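PDB 4DTH: VgrG protein from Vibrio cholerae, which carries an actin cross-linking toxin domain that binds ATP and magnesium and probably uses them to join G-actin monomers covalently to one another. Local coordinates for residues T119-Q124 with H149-G154; S207-L212 with K296-H301; E276-T281 with E351-P356. All coordinates share one frame; numbering follows the deposited sequence.

Overall arrangement
The three contacts are spread along an elongated chain. Interactions 1 and 2 lie on opposite sides of the chain's centre, about 57 Å apart between centres, and interaction 3 is close to the middle, about 31 Å from the first and 27 Å from the second. Interaction 1 packs the end of helix 101-124 on strand 150-153 and closes before the others open. Interactions 2 and 3 alternate along the chain in the order 207-212, 276-281, 296-301, 351-356, and strand 277-279 is followed by helix 292-307. The ATP and magnesium site at interaction 3 thus has a peripheral strand-helix contact to one side and a helical region to the other.

Interaction 1 of 3, residues T119-Q124 with H149-G154; sequences TTHIDQ and HVIAAG
Ile151 is the first residue of the 149-154 segment to meet the helix end at 119-124, and it meets both His121 and Ile122. Its CB is 3.7 Å from CD2 of His121, the two side chains crossing at about a right angle. The CG2 branch, anti to the backbone N of Ile151, continues into the contact and reaches CG2 of Ile122 at 4.0 Å, whereas the CG1 branch leads away from the helix. The imidazole is fixed from outside the pair by a hydrogen bond from NE2 to the backbone O of Gln128, a residue that also pairs through its backbone with Ile151. This is a helix laid across a strand: the short axes run at 86° to each other and approach to 7.7 Å, with strand 150-153 paired antiparallel along one edge with strand 34-38 (Val150 with Ala37, Ala152 with Val35). At Ala152 the methyl points away from the helix, so its part is played by the backbone, with the carbonyl C 4.0 Å from Ile122 CG2. Ala153 points back toward the helix and receives both branches of Ile122. CG2 of Ile122 lies 3.6 Å from the backbone N of Ala153, and CD1 lies 3.7 Å from its CB. With chi1 at 62°, CG1 of Ile122 sits between its own backbone N and carbonyl carbon, which brings CD1 to the alanine methyl while CG2 faces the strand backbone. The N-H of Ala153 is taken by OD1 of Asn126.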
loop_
_atom_site.group_PDB
_atom_site.type_symbol
_atom_site.label_atom_id
_atom_site.label_comp_id
_atom_site.label_asym_id
_atom_site.label_seq_id
_atom_site.Cartn_x
_atom_site.Cartn_y
_atom_site.Cartn_z
ATOM N N THR A 119 -8.796 -0.731 24.310
ATOM C CA THR A 119 -9.756 -1.566 25.065
ATOM C C THR A 119 -10.164 -0.836 26.361
ATOM O O THR A 119 -11.353 -0.764 26.666
ATOM C CB THR A 119 -9.188 -2.982 25.301
ATOM O OG1 THR A 119 -8.877 -3.582 24.041
ATOM C CG2 THR A 119 -10.153 -3.885 26.086
ATOM N N THR A 120 -9.187 -0.256 27.090
ATOM C CA THR A 120 -9.468 0.507 28.310
ATOM C C THR A 120 -10.177 1.812 27.942
ATOM O O THR A 120 -11.133 2.183 28.613
ATOM C CB THR A 120 -8.157 0.740 29.097
ATOM O OG1 THR A 120 -7.635 -0.533 29.463
ATOM C CG2 THR A 120 -8.355 1.582 30.355
ATOM N N HIS A 121 -9.728 2.482 26.854
ATOM C CA HIS A 121 -10.296 3.760 26.411
ATOM C C HIS A 121 -11.792 3.695 26.129
ATOM O O HIS A 121 -12.523 4.551 26.592
ATOM C CB HIS A 121 -9.535 4.312 25.190
ATOM C CG HIS A 121 -9.960 5.700 24.807
ATOM N ND1 HIS A 121 -9.407 6.814 25.410
ATOM C CD2 HIS A 121 -10.881 6.108 23.897
ATOM C CE1 HIS A 121 -9.981 7.860 24.838
ATOM N NE2 HIS A 121 -10.880 7.488 23.927
ATOM N N ILE A 122 -12.259 2.679 25.414
ATOM C CA ILE A 122 -13.700 2.546 25.125
ATOM C C ILE A 122 -14.523 2.125 26.362
ATOM O O ILE A 122 -15.752 2.261 26.379
ATOM C CB ILE A 122 -13.970 1.637 23.908
ATOM C CG1 ILE A 122 -13.453 0.191 24.160
ATOM C CG2 ILE A 122 -13.420 2.265 22.615
ATOM C CD1 ILE A 122 -14.054 -0.925 23.223
ATOM N N ASP A 123 -13.838 1.616 27.392
ATOM C CA ASP A 123 -14.506 1.214 28.621
ATOM C C ASP A 123 -14.744 2.406 29.527
ATOM O O ASP A 123 -15.802 2.499 30.132
ATOM C CB ASP A 123 -13.704 0.129 29.350
ATOM C CG ASP A 123 -14.481 -0.533 30.467
ATOM O OD1 ASP A 123 -15.591 -1.060 30.194
ATOM O OD2 ASP A 123 -13.998 -0.514 31.608
ATOM N N GLN A 124 -13.774 3.325 29.619
ATOM C CA GLN A 124 -13.923 4.445 30.542
ATOM C C GLN A 124 -13.971 5.837 29.946
ATOM O O GLN A 124 -14.273 6.797 30.660
ATOM C CB GLN A 124 -12.839 4.366 31.598
ATOM C CG GLN A 124 -11.446 4.524 31.051
ATOM C CD GLN A 124 -10.435 4.085 32.060
ATOM O OE1 GLN A 124 -10.609 3.077 32.761
ATOM N NE2 GLN A 124 -9.337 4.822 32.127
ATOM N N HIS A 149 -11.192 14.601 17.004
ATOM C CA HIS A 149 -11.621 13.219 16.798
ATOM C C HIS A 149 -12.197 12.659 18.086
ATOM O O HIS A 149 -11.977 13.222 19.161
ATOM C CB HIS A 149 -10.446 12.319 16.312
ATOM C CG HIS A 149 -9.523 11.866 17.411
ATOM N ND1 HIS A 149 -8.421 12.617 17.784
ATOM C CD2 HIS A 149 -9.588 10.764 18.201
ATOM C CE1 HIS A 149 -7.851 11.953 18.778
ATOM N NE2 HIS A 149 -8.518 10.831 19.063
ATOM N N VAL A 150 -12.920 11.542 17.977
ATOM C CA VAL A 150 -13.397 10.765 19.121
ATOM C C VAL A 150 -13.211 9.290 18.790
ATOM O O VAL A 150 -13.271 8.904 17.617
ATOM C CB VAL A 150 -14.848 11.070 19.614
ATOM C CG1 VAL A 150 -14.979 12.489 20.151
ATOM C CG2 VAL A 150 -15.904 10.783 18.544
ATOM N N ILE A 151 -12.994 8.475 19.821
ATOM C CA ILE A 151 -12.881 7.022 19.675
ATOM C C ILE A 151 -14.123 6.445 20.340
ATOM O O ILE A 151 -14.419 6.796 21.487
ATOM C CB ILE A 151 -11.571 6.476 20.329
ATOM C CG1 ILE A 151 -10.299 7.077 19.677
ATOM C CG2 ILE A 151 -11.550 4.921 20.336
ATOM C CD1 ILE A 151 -10.065 6.702 18.161
ATOM N N ALA A 152 -14.824 5.542 19.646
ATOM C CA ALA A 152 -16.031 4.922 20.184
ATOM C C ALA A 152 -16.083 3.434 19.904
ATOM O O ALA A 152 -15.680 2.989 18.831
ATOM C CB ALA A 152 -17.273 5.604 19.642
ATOM N N ALA A 153 -16.596 2.669 20.871
ATOM C CA ALA A 153 -16.734 1.215 20.785
ATOM C C ALA A 153 -17.683 0.792 19.683
ATOM O O ALA A 153 -18.635 1.514 19.367
ATOM C CB ALA A 153 -17.249 0.683 22.104
ATOM N N GLY A 154 -17.420 -0.386 19.123
ATOM C CA GLY A 154 -18.251 -0.978 18.084
ATOM C C GLY A 154 -18.362 -0.088 16.868
ATOM O O GLY A 154 -17.345 0.360 16.333
#

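Interaction 2 of 3, residues S207-L212 with K296-H301; sequences SQFASL and KAVMKH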
loop_
_atom_site.group_PDB
_atom_site.type_symbol
_atom_site.label_atom_id
_atom_site.label_comp_id
_atom_site.label_asym_id
_atom_site.label_seq_id
_atom_site.Cartn_x
_atom_site.Cartn_y
_atom_site.Cartn_z
ATOM N N SER A 207 14.136 -13.707 -21.290
ATOM C CA SER A 207 14.827 -14.417 -22.371
ATOM C C SER A 207 14.243 -14.034 -23.731
ATOM O O SER A 207 14.984 -13.950 -24.714
ATOM C CB SER A 207 14.778 -15.927 -22.163
ATOM O OG SER A 207 13.449 -16.391 -21.993
ATOM N N GLN A 208 12.928 -13.734 -23.768
ATOM C CA GLN A 208 12.268 -13.297 -24.990
ATOM C C GLN A 208 12.894 -11.977 -25.466
ATOM O O GLN A 208 13.259 -11.889 -26.632
ATOM C CB GLN A 208 10.750 -13.145 -24.772
ATOM C CG GLN A 208 9.962 -12.988 -26.082
ATOM C CD GLN A 208 9.590 -14.303 -26.770
ATOM O OE1 GLN A 208 8.801 -14.321 -27.716
ATOM N NE2 GLN A 208 10.111 -15.446 -26.303
ATOM N N PHE A 209 13.101 -10.990 -24.542
ATOM C CA PHE A 209 13.700 -9.695 -24.916
ATOM C C PHE A 209 15.109 -9.898 -25.507
ATOM O O PHE A 209 15.447 -9.273 -26.508
ATOM C CB PHE A 209 13.760 -8.728 -23.712
ATOM C CG PHE A 209 14.251 -7.337 -24.045
ATOM C CD1 PHE A 209 13.415 -6.418 -24.662
ATOM C CD2 PHE A 209 15.563 -6.959 -23.770
ATOM C CE1 PHE A 209 13.868 -5.141 -24.977
ATOM C CE2 PHE A 209 16.015 -5.685 -24.089
ATOM C CZ PHE A 209 15.171 -4.785 -24.693
ATOM N N ALA A 210 15.908 -10.765 -24.879
ATOM C CA ALA A 210 17.277 -11.069 -25.312
ATOM C C ALA A 210 17.300 -11.558 -26.775
ATOM O O ALA A 210 18.153 -11.112 -27.546
ATOM C CB ALA A 210 17.891 -12.108 -24.388
ATOM N N SER A 211 16.319 -12.403 -27.166
ATOM C CA SER A 211 16.159 -12.926 -28.533
ATOM C C SER A 211 15.818 -11.837 -29.546
ATOM O O SER A 211 16.295 -11.902 -30.677
ATOM C CB SER A 211 15.065 -13.989 -28.577
ATOM O OG SER A 211 15.384 -15.109 -27.770
ATOM N N LEU A 212 14.981 -10.853 -29.149
ATOM C CA LEU A 212 14.529 -9.754 -30.008
ATOM C C LEU A 212 15.603 -8.709 -30.273
ATOM O O LEU A 212 15.470 -7.938 -31.227
ATOM C CB LEU A 212 13.315 -9.023 -29.350
ATOM C CG LEU A 212 12.116 -9.850 -28.878
ATOM C CD1 LEU A 212 11.126 -8.995 -28.145
ATOM C CD2 LEU A 212 11.404 -10.510 -30.032
ATOM N N LYS A 296 14.609 3.431 -24.702
ATOM C CA LYS A 296 13.950 3.520 -26.011
ATOM C C LYS A 296 13.726 2.116 -26.587
ATOM O O LYS A 296 12.616 1.818 -27.032
ATOM C CB LYS A 296 14.743 4.416 -26.992
ATOM C CG LYS A 296 14.455 5.916 -26.835
ATOM C CD LYS A 296 15.213 6.779 -27.867
ATOM C CE LYS A 296 14.895 8.256 -27.744
ATOM N NZ LYS A 296 15.670 9.103 -28.688
ATOM N N ALA A 297 14.753 1.242 -26.505
ATOM C CA ALA A 297 14.719 -0.145 -26.988
ATOM C C ALA A 297 13.697 -0.987 -26.217
ATOM O O ALA A 297 12.939 -1.736 -26.833
ATOM C CB ALA A 297 16.104 -0.772 -26.892
ATOM N N VAL A 298 13.641 -0.834 -24.877
ATOM C CA VAL A 298 12.671 -1.552 -24.039
ATOM C C VAL A 298 11.245 -1.136 -24.430
ATOM O O VAL A 298 10.420 -2.001 -24.743
ATOM C CB VAL A 298 12.937 -1.337 -22.517
ATOM C CG1 VAL A 298 11.746 -1.790 -21.672
ATOM C CG2 VAL A 298 14.211 -2.042 -22.064
ATOM N N MET A 299 10.960 0.186 -24.404
ATOM C CA MET A 299 9.635 0.741 -24.690
ATOM C C MET A 299 9.108 0.379 -26.067
ATOM O O MET A 299 7.940 -0.006 -26.187
ATOM C CB MET A 299 9.584 2.259 -24.438
ATOM C CG MET A 299 9.881 2.650 -22.985
ATOM S SD MET A 299 9.056 1.645 -21.717
ATOM C CE MET A 299 7.422 1.970 -22.077
ATOM N N LYS A 300 9.971 0.466 -27.091
ATOM C CA LYS A 300 9.627 0.134 -28.473
ATOM C C LYS A 300 9.162 -1.324 -28.597
ATOM O O LYS A 300 8.225 -1.591 -29.349
ATOM C CB LYS A 300 10.816 0.422 -29.418
ATOM C CG LYS A 300 10.590 1.606 -30.365
ATOM C CD LYS A 300 11.634 2.707 -30.183
ATOM C CE LYS A 300 11.388 3.932 -31.033
ATOM N NZ LYS A 300 12.644 4.387 -31.689
ATOM N N HIS A 301 9.759 -2.246 -27.817
ATOM C CA HIS A 301 9.420 -3.674 -27.844
ATOM C C HIS A 301 8.168 -4.088 -27.066
ATOM O O HIS A 301 7.666 -5.196 -27.272
ATOM C CB HIS A 301 10.630 -4.531 -27.461
ATOM C CG HIS A 301 11.652 -4.608 -28.547
ATOM N ND1 HIS A 301 12.691 -3.699 -28.625
ATOM C CD2 HIS A 301 11.752 -5.475 -29.582
ATOM C CE1 HIS A 301 13.394 -4.046 -29.695
ATOM N NE2 HIS A 301 12.875 -5.119 -30.291
HETATM O O HOH W 1 14.359 -5.843 -32.409
#
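The helical segments 207-212 and 296-301 pass each other at 105°, their axes 11.5 Å apart at the closest, with Phe209 and His301 bringing the nearest CA atoms together. That separation is bridged by large side chains. Phe209, with CG anti to its backbone N (chi1 -175°), sends its ring across to the other helix, where its edge is turned toward the face of the His301 imidazole in an edge-to-face (T-shaped) pair; the centroids are 5.7 Å apart and the planes are at 81°. The far rim of the phenyl ring also settles on Val298, CZ lying 3.9 Å from CG2, and the two side chains cross at about a right angle. The carbonyl O of Ala297 lies at the edge of the same ring, near its plane, 4.0 Å from CE1. Such near-perpendicular helix packing belongs to the helical part of the toxin domain, far from the nucleotide, and a third helix, 221-245, helps to complete the cluster: Phe228 meets the Phe209 ring and also touches His301. Within its own helix the imidazole is held by a hydrogen bond from ND1 to the carbonyl O of Ala297, 2.7 Å long and nearly straight, with the acceptor lying in the ring plane. Rotation of the ring is thereby restricted, and its face is kept turned to Phe209. On the outer side Leu212 and His301 slide past each other in opposite directions, with CD1 of the leucine 3.9 Å from CD2 of the imidazole. Past this apolar touch a water links the two helices, donating to the backbone O of Leu212 at 2.6 Å and lying 2.7 Å from His301 NE2, in the plane of the ring.

Interaction 3 of 3, residues E276-T281 with E351-P356; sequences EILPRT and EFRTVP. With ATP (adenosine-5'-triphosphate), chain B; SO4 (sulfate ion), chain F.
Arg280 reaches over Glu351 toward the nucleotide. Its CB points toward the 351-356 segment, and CG packs 3.8 Å from CB of Glu351. A bend at chi2 brings CD to 3.5 Å from OE1 of the same residue, and a second at chi3 sets the course of NE, which forms a long salt bridge of 3.9 Å with Glu351 OE1. One water joins the same two atoms, accepting from NE and probably donating to OE1. At the tip, NH1 donates to the backbone O of His331, and O2G of ATP lies over one face of the guanidinium. NH2 is directed at the alpha-phosphate oxygen O1A, but the modelled separation is too short to be trusted in detail.

The carboxylate of Glu351 stands 86° from the Arg280 guanidinium plane and is gripped from its other oxygen by Arg353, whose NH1 donates to OE2 from the syn side at 2.8 Å, well out of the carboxylate plane (33°). Arg353 also holds a sulfate, probably from the crystallisation liquor, through two nearly straight bonds, NH1 to O4 and NH2 to O2. Beneath these charges the backbones pair antiparallel: Leu278 and Glu351 exchange two N-H...O bonds, both 2.8 Å, and Arg353 N donates to Glu276 O at 3.1 Å. On the opposite sheet face Ile277 lies alongside Phe352, CD1 being 3.6 Å from CE2. Magnesium ligands carried on strands, Glu28, Gln174 and Glu351, with Arg280 from the loop after strand 277-279 facing the phosphates, help make up the ATP-magnesium site, consistent with the resemblance of this toxin domain to glutamine synthetases.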
loop_
_atom_site.group_PDB
_atom_site.type_symbol
_atom_site.label_atom_id
_atom_site.label_comp_id
_atom_site.label_asym_id
_atom_site.label_seq_id
_atom_site.Cartn_x
_atom_site.Cartn_y
_atom_site.Cartn_z
ATOM N N GLU A 276 -3.043 -9.579 -6.489
ATOM C CA GLU A 276 -2.532 -10.386 -5.350
ATOM C C GLU A 276 -1.332 -9.675 -4.711
ATOM O O GLU A 276 -1.365 -9.332 -3.529
ATOM C CB GLU A 276 -2.193 -11.834 -5.744
ATOM C CG GLU A 276 -3.408 -12.625 -6.213
ATOM C CD GLU A 276 -3.131 -14.071 -6.575
ATOM O OE1 GLU A 276 -3.900 -14.623 -7.393
ATOM O OE2 GLU A 276 -2.148 -14.650 -6.058
ATOM N N ILE A 277 -0.284 -9.457 -5.506
ATOM C CA ILE A 277 0.899 -8.682 -5.160
ATOM C C ILE A 277 0.732 -7.441 -6.042
ATOM O O ILE A 277 0.943 -7.486 -7.261
ATOM C CB ILE A 277 2.223 -9.457 -5.396
ATOM C CG1 ILE A 277 2.271 -10.713 -4.490
ATOM C CG2 ILE A 277 3.427 -8.542 -5.135
ATOM C CD1 ILE A 277 3.400 -11.734 -4.782
ATOM N N LEU A 278 0.272 -6.361 -5.423
ATOM C CA LEU A 278 -0.072 -5.132 -6.127
ATOM C C LEU A 278 1.093 -4.148 -6.287
ATOM O O LEU A 278 1.576 -3.623 -5.286
ATOM C CB LEU A 278 -1.249 -4.447 -5.391
ATOM C CG LEU A 278 -1.740 -3.096 -5.921
ATOM C CD1 LEU A 278 -2.431 -3.244 -7.272
ATOM C CD2 LEU A 278 -2.678 -2.426 -4.908
ATOM N N PRO A 279 1.521 -3.833 -7.533
ATOM C CA PRO A 279 2.555 -2.795 -7.706
ATOM C C PRO A 279 2.071 -1.461 -7.116
ATOM O O PRO A 279 0.913 -1.072 -7.324
ATOM C CB PRO A 279 2.707 -2.707 -9.226
ATOM C CG PRO A 279 2.252 -4.075 -9.726
ATOM C CD PRO A 279 1.073 -4.361 -8.836
ATOM N N ARG A 280 2.922 -0.814 -6.307
ATOM C CA ARG A 280 2.571 0.439 -5.642
ATOM C C ARG A 280 3.369 1.618 -6.162
ATOM O O ARG A 280 3.198 2.730 -5.662
ATOM C CB ARG A 280 2.753 0.319 -4.108
ATOM C CG ARG A 280 1.743 -0.600 -3.425
ATOM C CD ARG A 280 0.346 -0.008 -3.256
ATOM N NE ARG A 280 0.338 1.223 -2.460
ATOM C CZ ARG A 280 0.157 2.438 -2.968
ATOM N NH1 ARG A 280 -0.027 2.601 -4.271
ATOM N NH2 ARG A 280 0.155 3.498 -2.176
ATOM N N THR A 281 4.253 1.385 -7.140
ATOM C CA THR A 281 5.096 2.451 -7.679
ATOM C C THR A 281 4.715 2.672 -9.124
ATOM O O THR A 281 4.451 1.712 -9.854
ATOM C CB THR A 281 6.588 2.101 -7.487
ATOM O OG1 THR A 281 6.850 1.904 -6.097
ATOM C CG2 THR A 281 7.549 3.184 -8.041
ATOM N N GLU A 351 2.322 -4.290 -2.635
ATOM C CA GLU A 351 1.395 -4.565 -1.549
ATOM C C GLU A 351 0.855 -5.986 -1.641
ATOM O O GLU A 351 0.247 -6.363 -2.651
ATOM C CB GLU A 351 0.244 -3.540 -1.589
ATOM C CG GLU A 351 -0.822 -3.757 -0.529
ATOM C CD GLU A 351 -1.996 -2.801 -0.612
ATOM O OE1 GLU A 351 -1.781 -1.613 -0.936
ATOM O OE2 GLU A 351 -3.123 -3.225 -0.276
ATOM N N PHE A 352 1.049 -6.762 -0.569
ATOM C CA PHE A 352 0.505 -8.115 -0.458
ATOM C C PHE A 352 -0.909 -7.940 0.089
ATOM O O PHE A 352 -1.080 -7.614 1.268
ATOM C CB PHE A 352 1.375 -8.976 0.472
ATOM C CG PHE A 352 2.700 -9.340 -0.153
ATOM C CD1 PHE A 352 3.762 -8.439 -0.149
ATOM C CD2 PHE A 352 2.883 -10.579 -0.760
ATOM C CE1 PHE A 352 4.987 -8.773 -0.742
ATOM C CE2 PHE A 352 4.115 -10.919 -1.334
ATOM C CZ PHE A 352 5.149 -10.008 -1.336
ATOM N N ARG A 353 -1.915 -8.100 -0.784
ATOM C CA ARG A 353 -3.342 -7.928 -0.453
ATOM C C ARG A 353 -3.780 -8.850 0.680
ATOM O O ARG A 353 -4.572 -8.458 1.536
ATOM C CB ARG A 353 -4.218 -8.065 -1.704
ATOM C CG ARG A 353 -3.903 -6.993 -2.777
ATOM C CD ARG A 353 -4.301 -5.578 -2.346
ATOM N NE ARG A 353 -5.760 -5.432 -2.274
ATOM C CZ ARG A 353 -6.397 -4.377 -1.777
ATOM N NH1 ARG A 353 -5.714 -3.350 -1.283
ATOM N NH2 ARG A 353 -7.725 -4.334 -1.784
ATOM N N THR A 354 -3.233 -10.072 0.681
ATOM C CA THR A 354 -3.363 -11.060 1.754
ATOM C C THR A 354 -1.912 -11.337 2.155
ATOM O O THR A 354 -1.071 -11.573 1.273
ATOM C CB THR A 354 -4.093 -12.329 1.253
ATOM O OG1 THR A 354 -5.466 -12.009 1.054
ATOM C CG2 THR A 354 -4.008 -13.490 2.249
ATOM N N VAL A 355 -1.607 -11.289 3.462
ATOM C CA VAL A 355 -0.236 -11.533 3.920
ATOM C C VAL A 355 0.097 -13.028 3.707
ATOM O O VAL A 355 -0.601 -13.885 4.257
ATOM C CB VAL A 355 0.021 -11.077 5.381
ATOM C CG1 VAL A 355 1.467 -11.349 5.790
ATOM C CG2 VAL A 355 -0.315 -9.596 5.569
ATOM N N PRO A 356 1.136 -13.355 2.907
ATOM C CA PRO A 356 1.474 -14.773 2.699
ATOM C C PRO A 356 2.183 -15.352 3.921
ATOM O O PRO A 356 2.638 -14.593 4.786
ATOM C CB PRO A 356 2.393 -14.734 1.472
ATOM C CG PRO A 356 3.084 -13.410 1.580
ATOM C CD PRO A 356 2.069 -12.465 2.180
HETATM P PG ATP B . -3.539 2.968 -1.323
HETATM O O1G ATP B . -3.314 1.506 -1.542
HETATM O O2G ATP B . -3.106 3.766 -2.521
HETATM O O3G ATP B . -4.980 3.285 -1.038
HETATM P PB ATP B . -2.328 4.632 0.693
HETATM O O1B ATP B . -2.112 5.751 -0.245
HETATM O O2B ATP B . -3.486 4.980 1.598
HETATM O O3B ATP B . -2.643 3.386 -0.064
HETATM P PA ATP B . 0.439 4.389 1.234
HETATM O O1A ATP B . 0.603 4.677 -0.206
HETATM O O2A ATP B . 1.130 5.513 2.012
HETATM O O3A ATP B . -1.012 4.381 1.573
HETATM O "O5'" ATP B . 1.101 2.962 1.553
HETATM C "C5'" ATP B . 1.269 2.642 2.943
HETATM C "C4'" ATP B . 2.027 1.357 3.147
HETATM O "O4'" ATP B . 3.313 1.422 2.466
HETATM C "C3'" ATP B . 2.361 1.070 4.612
HETATM O "O3'" ATP B . 2.342 -0.323 4.913
HETATM C "C2'" ATP B . 3.760 1.657 4.735
HETATM O "O2'" ATP B . 4.479 1.207 5.872
HETATM C "C1'" ATP B . 4.340 1.183 3.418
HETATM N N9 ATP B . 5.578 1.832 2.978
HETATM C C8 ATP B . 5.777 3.166 2.748
HETATM N N7 ATP B . 6.993 3.453 2.348
HETATM C C5 ATP B . 7.638 2.225 2.316
HETATM C C6 ATP B . 8.945 1.836 1.961
HETATM N N6 ATP B . 9.893 2.688 1.549
HETATM N N1 ATP B . 9.247 0.519 2.026
HETATM C C2 ATP B . 8.306 -0.344 2.417
HETATM N N3 ATP B . 7.047 -0.100 2.771
HETATM C C4 ATP B . 6.767 1.214 2.705
HETATM S S SO4 F . -8.536 -0.932 -0.432
HETATM O O1 SO4 F . -9.225 -0.282 0.688
HETATM O O2 SO4 F . -9.110 -2.235 -0.658
HETATM O O3 SO4 F . -8.662 -0.088 -1.606
HETATM O O4 SO4 F . -7.114 -1.072 -0.111
HETATM O O HOH W 2 -1.871 -11.297 -1.753
HETATM O O HOH W 3 0.612 -0.252 0.276
#